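Local coordinates for protein eukaryotic translation initiation factor 5A-2 (Arabidopsis thaliana, PDB 3HKS) that promotes translation elongation and termination, binding between the E and P sites of the ribosome and rescuing ribosomes stalled on polyproline and other difficult motifs, at residues 134-137 with 138-142; 148-152 with 153-157. All coordinates share one frame; numbering follows the deposited sequence.

Contact 1 (134-137 with 138-142); sequences MRLG and FDEGK
Leu-136 and Glu-140 lie one helical turn apart, and their side chains run at a slant to one another. The tertiary carbon CG of Leu-136 comes to 3.7 Å from OE2 of Glu-140, and its CD1 reaches the carboxyl carbon. Leu-136 has CG anti to its backbone N (chi1 180°), which sends the branch along the helix toward the glutamate. Glu-140 has CG beside its own backbone N and is extended from there. Its CG therefore comes within 3.0 Å of Leu-136 O, and that same oxygen accepts the N-H of Glu-140 at 2.9 Å. The amino group of Lys-142 is held mainly by Glu-162. It also pairs with Glu-140, NZ to OE2 3.3 Å, a salt bridge whose hydrogen bond is weak.

The backbone here forms a Schellman motif at the C-terminal end of helix 128-139. Gly-141 N bonds back to Phe-138 O. Lys-142 N reaches Gly-137 O at 2.9 Å, so this capping bond spans five residues and the other three. Gly-141 takes the positive phi of 71° that turns the chain out of the helix. Lys-142 then opens the next strand of the OB fold.

On another side of the helix, CB of Phe-138 sits 3.3 Å from the carbonyl oxygen of Met-134, which its N-H also binds. The aromatic side chain goes on to Leu-100 and Asp-102. The carboxylate of Asp-139 lies beside the carbonyl of Arg-135, with Asp-139 CG 3.2 Å from Arg-135 O.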
ATOM      1  N   MET A 134       5.041  18.734   3.073  1.00 12.98           N
ATOM      2  CA  MET A 134       3.875  18.855   3.953  1.00 13.78           C
ATOM      3  C   MET A 134       4.008  20.030   4.912  1.00 13.53           C
ATOM      4  O   MET A 134       3.092  20.832   5.016  1.00 13.10           O
ATOM      5  CB  MET A 134       3.633  17.558   4.742  1.00 13.21           C
ATOM      6  CG  MET A 134       3.196  16.409   3.852  1.00 13.97           C
ATOM      7  SD  MET A 134       3.021  14.846   4.714  1.00 14.62           S
ATOM      8  CE  MET A 134       1.679  15.216   5.822  1.00 13.10           C
ATOM      9  N   ARG A 135       5.156  20.112   5.594  1.00 13.78           N
ATOM     10  CA  ARG A 135       5.421  21.146   6.580  1.00 14.64           C
ATOM     11  C   ARG A 135       5.465  22.532   5.955  1.00 14.89           C
ATOM     12  O   ARG A 135       4.888  23.471   6.504  1.00 15.47           O
ATOM     13  CB  ARG A 135       6.720  20.874   7.352  1.00 14.42           C
ATOM     14  CG  ARG A 135       6.691  19.665   8.297  1.00 16.88           C
ATOM     15  CD  ARG A 135       7.948  19.625   9.183  1.00 17.85           C
ATOM     16  NE  ARG A 135       7.940  20.774  10.096  1.00 26.73           N
ATOM     17  CZ  ARG A 135       9.014  21.472  10.480  1.00 28.91           C
ATOM     18  NH1 ARG A 135      10.229  21.165  10.032  1.00 29.99           N
ATOM     19  NH2 ARG A 135       8.866  22.493  11.316  1.00 30.50           N
ATOM     20  N   LEU A 136       6.158  22.654   4.822  1.00 14.82           N
ATOM     21  CA  LEU A 136       6.247  23.922   4.098  1.00 15.05           C
ATOM     22  C   LEU A 136       4.891  24.365   3.567  1.00 14.84           C
ATOM     23  O   LEU A 136       4.518  25.508   3.746  1.00 15.09           O
ATOM     24  CB  LEU A 136       7.242  23.836   2.939  1.00 14.94           C
ATOM     25  CG  LEU A 136       7.453  25.086   2.074  1.00 15.54           C
ATOM     26  CD1 LEU A 136       8.108  26.207   2.878  1.00 16.11           C
ATOM     27  CD2 LEU A 136       8.312  24.739   0.853  1.00 16.49           C
ATOM     28  N   GLY A 137       4.174  23.462   2.900  1.00 14.70           N
ATOM     29  CA  GLY A 137       2.842  23.757   2.377  1.00 15.12           C
ATOM     30  C   GLY A 137       1.868  24.188   3.463  1.00 15.37           C
ATOM     31  O   GLY A 137       1.096  25.112   3.268  1.00 15.80           O
ATOM     32  N   PHE A 138       1.927  23.525   4.615  1.00 15.36           N
ATOM     33  CA  PHE A 138       1.103  23.874   5.766  1.00 15.63           C
ATOM     34  C   PHE A 138       1.445  25.242   6.352  1.00 16.26           C
ATOM     35  O   PHE A 138       0.537  26.007   6.684  1.00 15.89           O
ATOM     36  CB  PHE A 138       1.181  22.793   6.865  1.00 14.69           C
ATOM     37  CG  PHE A 138       0.184  22.990   7.972  1.00 13.89           C
ATOM     38  CD1 PHE A 138      -1.183  22.836   7.730  1.00 13.64           C
ATOM     39  CD2 PHE A 138       0.600  23.319   9.261  1.00 13.77           C
ATOM     40  CE1 PHE A 138      -2.107  23.024   8.749  1.00 12.24           C
ATOM     41  CE2 PHE A 138      -0.320  23.490  10.294  1.00 12.01           C
ATOM     42  CZ  PHE A 138      -1.667  23.360  10.035  1.00 13.69           C
ATOM     43  N   ASP A 139       2.743  25.533   6.503  1.00 16.76           N
ATOM     44  CA  ASP A 139       3.193  26.842   6.992  1.00 17.81           C
ATOM     45  C   ASP A 139       2.790  27.966   6.030  1.00 17.62           C
ATOM     46  O   ASP A 139       2.469  29.086   6.464  1.00 17.46           O
ATOM     47  CB  ASP A 139       4.714  26.858   7.229  1.00 18.22           C
ATOM     48  CG  ASP A 139       5.140  26.039   8.459  1.00 21.83           C
ATOM     49  OD1 ASP A 139       4.260  25.614   9.267  1.00 22.44           O
ATOM     50  OD2 ASP A 139       6.373  25.818   8.616  1.00 23.74           O
ATOM     51  N   GLU A 140       2.784  27.640   4.737  1.00 17.50           N
ATOM     52  CA  GLU A 140       2.458  28.579   3.665  1.00 17.95           C
ATOM     53  C   GLU A 140       0.942  28.780   3.459  1.00 17.61           C
ATOM     54  O   GLU A 140       0.534  29.613   2.646  1.00 16.87           O
ATOM     55  CB  GLU A 140       3.092  28.127   2.336  1.00 17.90           C
ATOM     56  CG  GLU A 140       4.624  28.146   2.260  1.00 21.30           C
ATOM     57  CD  GLU A 140       5.170  27.789   0.846  1.00 27.73           C
ATOM     58  OE1 GLU A 140       6.044  28.534   0.339  1.00 29.87           O
ATOM     59  OE2 GLU A 140       4.729  26.786   0.227  1.00 27.40           O
ATOM     60  N   GLY A 141       0.116  28.011   4.175  1.00 17.53           N
ATOM     61  CA  GLY A 141      -1.343  28.112   4.041  1.00 17.47           C
ATOM     62  C   GLY A 141      -1.862  27.557   2.725  1.00 17.69           C
ATOM     63  O   GLY A 141      -2.941  27.929   2.255  1.00 17.78           O
ATOM     64  N   LYS A 142      -1.096  26.649   2.138  1.00 17.26           N
ATOM     65  CA  LYS A 142      -1.484  26.033   0.884  1.00 17.22           C
ATOM     66  C   LYS A 142      -2.444  24.878   1.082  1.00 16.70           C
ATOM     67  O   LYS A 142      -2.495  24.281   2.155  1.00 15.86           O
ATOM     68  CB  LYS A 142      -0.242  25.572   0.115  1.00 17.72           C
ATOM     69  CG  LYS A 142       0.711  26.719  -0.158  1.00 19.16           C
ATOM     70  CD  LYS A 142       1.187  26.718  -1.576  1.00 23.33           C
ATOM     71  CE  LYS A 142       2.023  27.953  -1.873  1.00 24.72           C
ATOM     72  NZ  LYS A 142       3.213  27.541  -2.663  1.00 27.71           N
TER

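Contact 2 (148-152 with 153-157); sequences VMSSM and GEEQI. With EDO (1,2-ethanediol), chain F.
Val-148 and Ile-157 pair at the end away from the turn in a two-residue beta hairpin that links the last two strands of the OB fold. Met-152 and Gly-153 form its type I' turn, both with positive phi. Glu-154 N bonds to Ser-151 O across the turn at 3.1 Å, with the donor well above the carbonyl plane. This bond bends to 142° at the hydrogen, against 166° for the return bond from Ser-151 N to Glu-154 O. Met-149 and Gln-156 form the next hydrogen-bonded pair.

The closer packing is on the face that carries Val-148, Ser-150, Glu-155 and Ile-157. Glu-155 lies across Ser-150, its CG and OE2 each 3.6 Å from Ser-150 CB. Its CG sits beside the backbone N, and its OE2 also approaches CG1 of Val-148 at 3.9 Å. The other carboxylate oxygen, OE1, pairs with Lys-119. CG2 of Val-148 and CG1 of Ile-157 make an ordinary apolar contact at 4.2 Å. Leu-122 touches both Val-148 and Glu-155.

The opposite face is looser between the strands. Met-149 and Gln-156 are joined by backbone bonds, but their partly exposed side chains do not touch each other. Nearer the turn this face is tied to the rest of the protein. Ser-151 OG bonds to His-92 O, and Glu-154 OE1 makes a salt bridge to Arg-45. Gly-153 at the tip is exposed.

A 1,2-ethanediol, probably carried over from crystallisation, sits along the outer edge of strand 154-157. It also bonds to Lys-123 N. Its O2 accepts the backbone N-H of Ile-157 at 2.9 Å, nearly straight at 165°.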
ATOM      1  N   VAL A 148      -2.393   8.393   0.761  1.00 18.23           N
ATOM      2  CA  VAL A 148      -2.091   7.358   1.738  1.00 18.30           C
ATOM      3  C   VAL A 148      -2.292   5.978   1.101  1.00 18.62           C
ATOM      4  O   VAL A 148      -3.355   5.689   0.530  1.00 18.55           O
ATOM      5  CB  VAL A 148      -2.972   7.499   3.016  1.00 18.45           C
ATOM      6  CG1 VAL A 148      -2.723   6.344   3.993  1.00 17.43           C
ATOM      7  CG2 VAL A 148      -2.734   8.874   3.708  1.00 18.75           C
ATOM      8  N   MET A 149      -1.266   5.135   1.191  1.00 18.80           N
ATOM      9  CA  MET A 149      -1.386   3.734   0.781  1.00 19.12           C
ATOM     10  C   MET A 149      -1.647   2.865   2.006  1.00 18.81           C
ATOM     11  O   MET A 149      -0.925   2.943   2.989  1.00 18.78           O
ATOM     12  CB  MET A 149      -0.141   3.263   0.029  1.00 19.32           C
ATOM     13  CG  MET A 149      -0.357   1.926  -0.739  1.00 20.85           C
ATOM     14  SD  MET A 149       1.108   1.424  -1.662  0.52 20.01           S
ATOM     15  CE  MET A 149       2.278   1.119  -0.356  1.00 21.06           C
ATOM     16  N   SER A 150      -2.702   2.064   1.954  1.00 18.93           N
ATOM     17  CA  SER A 150      -3.067   1.228   3.097  1.00 19.23           C
ATOM     18  C   SER A 150      -3.306  -0.233   2.716  1.00 19.05           C
ATOM     19  O   SER A 150      -3.909  -0.538   1.687  1.00 19.21           O
ATOM     20  CB  SER A 150      -4.291   1.797   3.814  1.00 18.99           C
ATOM     21  OG  SER A 150      -5.422   1.736   2.976  1.00 20.24           O
ATOM     22  N   SER A 151      -2.817  -1.130   3.564  1.00 19.44           N
ATOM     23  CA  SER A 151      -3.015  -2.565   3.387  1.00 19.88           C
ATOM     24  C   SER A 151      -2.743  -3.254   4.707  1.00 20.22           C
ATOM     25  O   SER A 151      -1.734  -2.977   5.353  1.00 19.86           O
ATOM     26  CB  SER A 151      -2.080  -3.117   2.303  1.00 19.65           C
ATOM     27  OG  SER A 151      -2.473  -4.404   1.875  1.00 19.21           O
ATOM     28  N   MET A 152      -3.669  -4.129   5.104  1.00 21.17           N
ATOM     29  CA  MET A 152      -3.498  -5.017   6.254  1.00 21.92           C
ATOM     30  C   MET A 152      -3.240  -4.275   7.574  1.00 22.62           C
ATOM     31  O   MET A 152      -2.405  -4.688   8.385  1.00 22.41           O
ATOM     32  CB  MET A 152      -2.418  -6.067   5.948  1.00 21.94           C
ATOM     33  CG  MET A 152      -2.824  -7.002   4.792  1.00 22.51           C
ATOM     34  SD  MET A 152      -1.675  -8.347   4.505  1.00 24.82           S
ATOM     35  CE  MET A 152      -2.086  -9.499   5.813  1.00 20.33           C
ATOM     36  N   GLY A 153      -3.970  -3.178   7.773  1.00 23.28           N
ATOM     37  CA  GLY A 153      -3.842  -2.349   8.982  1.00 24.69           C
ATOM     38  C   GLY A 153      -2.608  -1.455   9.051  1.00 25.23           C
ATOM     39  O   GLY A 153      -2.274  -0.915  10.115  1.00 25.93           O
ATOM     40  N   GLU A 154      -1.930  -1.303   7.919  1.00 25.28           N
ATOM     41  CA  GLU A 154      -0.677  -0.569   7.849  1.00 25.56           C
ATOM     42  C   GLU A 154      -0.802   0.493   6.771  1.00 24.87           C
ATOM     43  O   GLU A 154      -1.388   0.258   5.725  1.00 24.86           O
ATOM     44  CB  GLU A 154       0.473  -1.527   7.549  1.00 25.91           C
ATOM     45  CG  GLU A 154       1.867  -0.907   7.645  1.00 29.07           C
ATOM     46  CD  GLU A 154       2.977  -1.954   7.759  1.00 32.66           C
ATOM     47  OE1 GLU A 154       2.711  -3.080   8.251  1.00 32.87           O
ATOM     48  OE2 GLU A 154       4.123  -1.638   7.366  1.00 34.73           O
ATOM     49  N   GLU A 155      -0.271   1.675   7.045  1.00 24.55           N
ATOM     50  CA  GLU A 155      -0.522   2.833   6.194  1.00 23.85           C
ATOM     51  C   GLU A 155       0.744   3.640   6.017  1.00 23.52           C
ATOM     52  O   GLU A 155       1.555   3.770   6.941  1.00 23.69           O
ATOM     53  CB  GLU A 155      -1.638   3.714   6.774  1.00 23.93           C
ATOM     54  CG  GLU A 155      -2.980   3.002   6.897  1.00 24.38           C
ATOM     55  CD  GLU A 155      -4.130   3.924   7.250  1.00 26.68           C
ATOM     56  OE1 GLU A 155      -4.209   4.381   8.404  1.00 26.09           O
ATOM     57  OE2 GLU A 155      -4.978   4.175   6.371  1.00 29.80           O
ATOM     58  N   GLN A 156       0.909   4.176   4.816  1.00 22.38           N
ATOM     59  CA  GLN A 156       2.076   4.944   4.495  1.00 21.90           C
ATOM     60  C   GLN A 156       1.675   6.136   3.645  1.00 20.97           C
ATOM     61  O   GLN A 156       0.978   5.978   2.631  1.00 20.31           O
ATOM     62  CB  GLN A 156       3.069   4.064   3.734  1.00 22.48           C
ATOM     63  CG  GLN A 156       4.415   4.709   3.466  1.00 24.75           C
ATOM     64  CD  GLN A 156       5.451   3.694   3.016  1.00 28.39           C
ATOM     65  OE1 GLN A 156       5.822   3.665   1.851  1.00 30.14           O
ATOM     66  NE2 GLN A 156       5.910   2.846   3.939  1.00 29.80           N
ATOM     67  N   ILE A 157       2.113   7.323   4.062  1.00 19.82           N
ATOM     68  CA  ILE A 157       1.978   8.520   3.227  1.00 19.47           C
ATOM     69  C   ILE A 157       2.960   8.365   2.072  1.00 18.97           C
ATOM     70  O   ILE A 157       4.155   8.245   2.291  1.00 18.55           O
ATOM     71  CB  ILE A 157       2.224   9.834   4.030  1.00 18.94           C
ATOM     72  CG1 ILE A 157       1.073  10.065   5.030  1.00 19.20           C
ATOM     73  CG2 ILE A 157       2.397  11.036   3.068  1.00 18.83           C
ATOM     74  CD1 ILE A 157       1.362  11.154   6.135  1.00 18.57           C
TER
HETATM   75  C1  EDO F 163       2.413   7.185   8.520  1.00 34.73           C
HETATM   76  O1  EDO F 163       2.540   7.061   9.953  1.00 36.24           O
HETATM   77  C2  EDO F 163       3.762   7.542   7.904  1.00 34.13           C
HETATM   78  O2  EDO F 163       3.760   7.328   6.484  1.00 32.65           O

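Contacts 1 and 2 follow each other along the chain. Helix 128-139 of contact 1 leads into strand 142-151, whose far end starts contact 2. Their centres are about 23 Å apart, yet they meet where Met-134 CE packs on Ile-157 CD1 at 4.1 Å. There the helix packs against one end of the barrel, as in other OB folds. Contact 1 lies at the periphery, about 25 Å from the centre of the chain. Contact 2 is about 5 Å from it, and its turn faces the N-terminal SH3-like domain, where Met-152 touches Pro-46. That domain carries Lys-59, the probable site of hypusine formation, unmodified here.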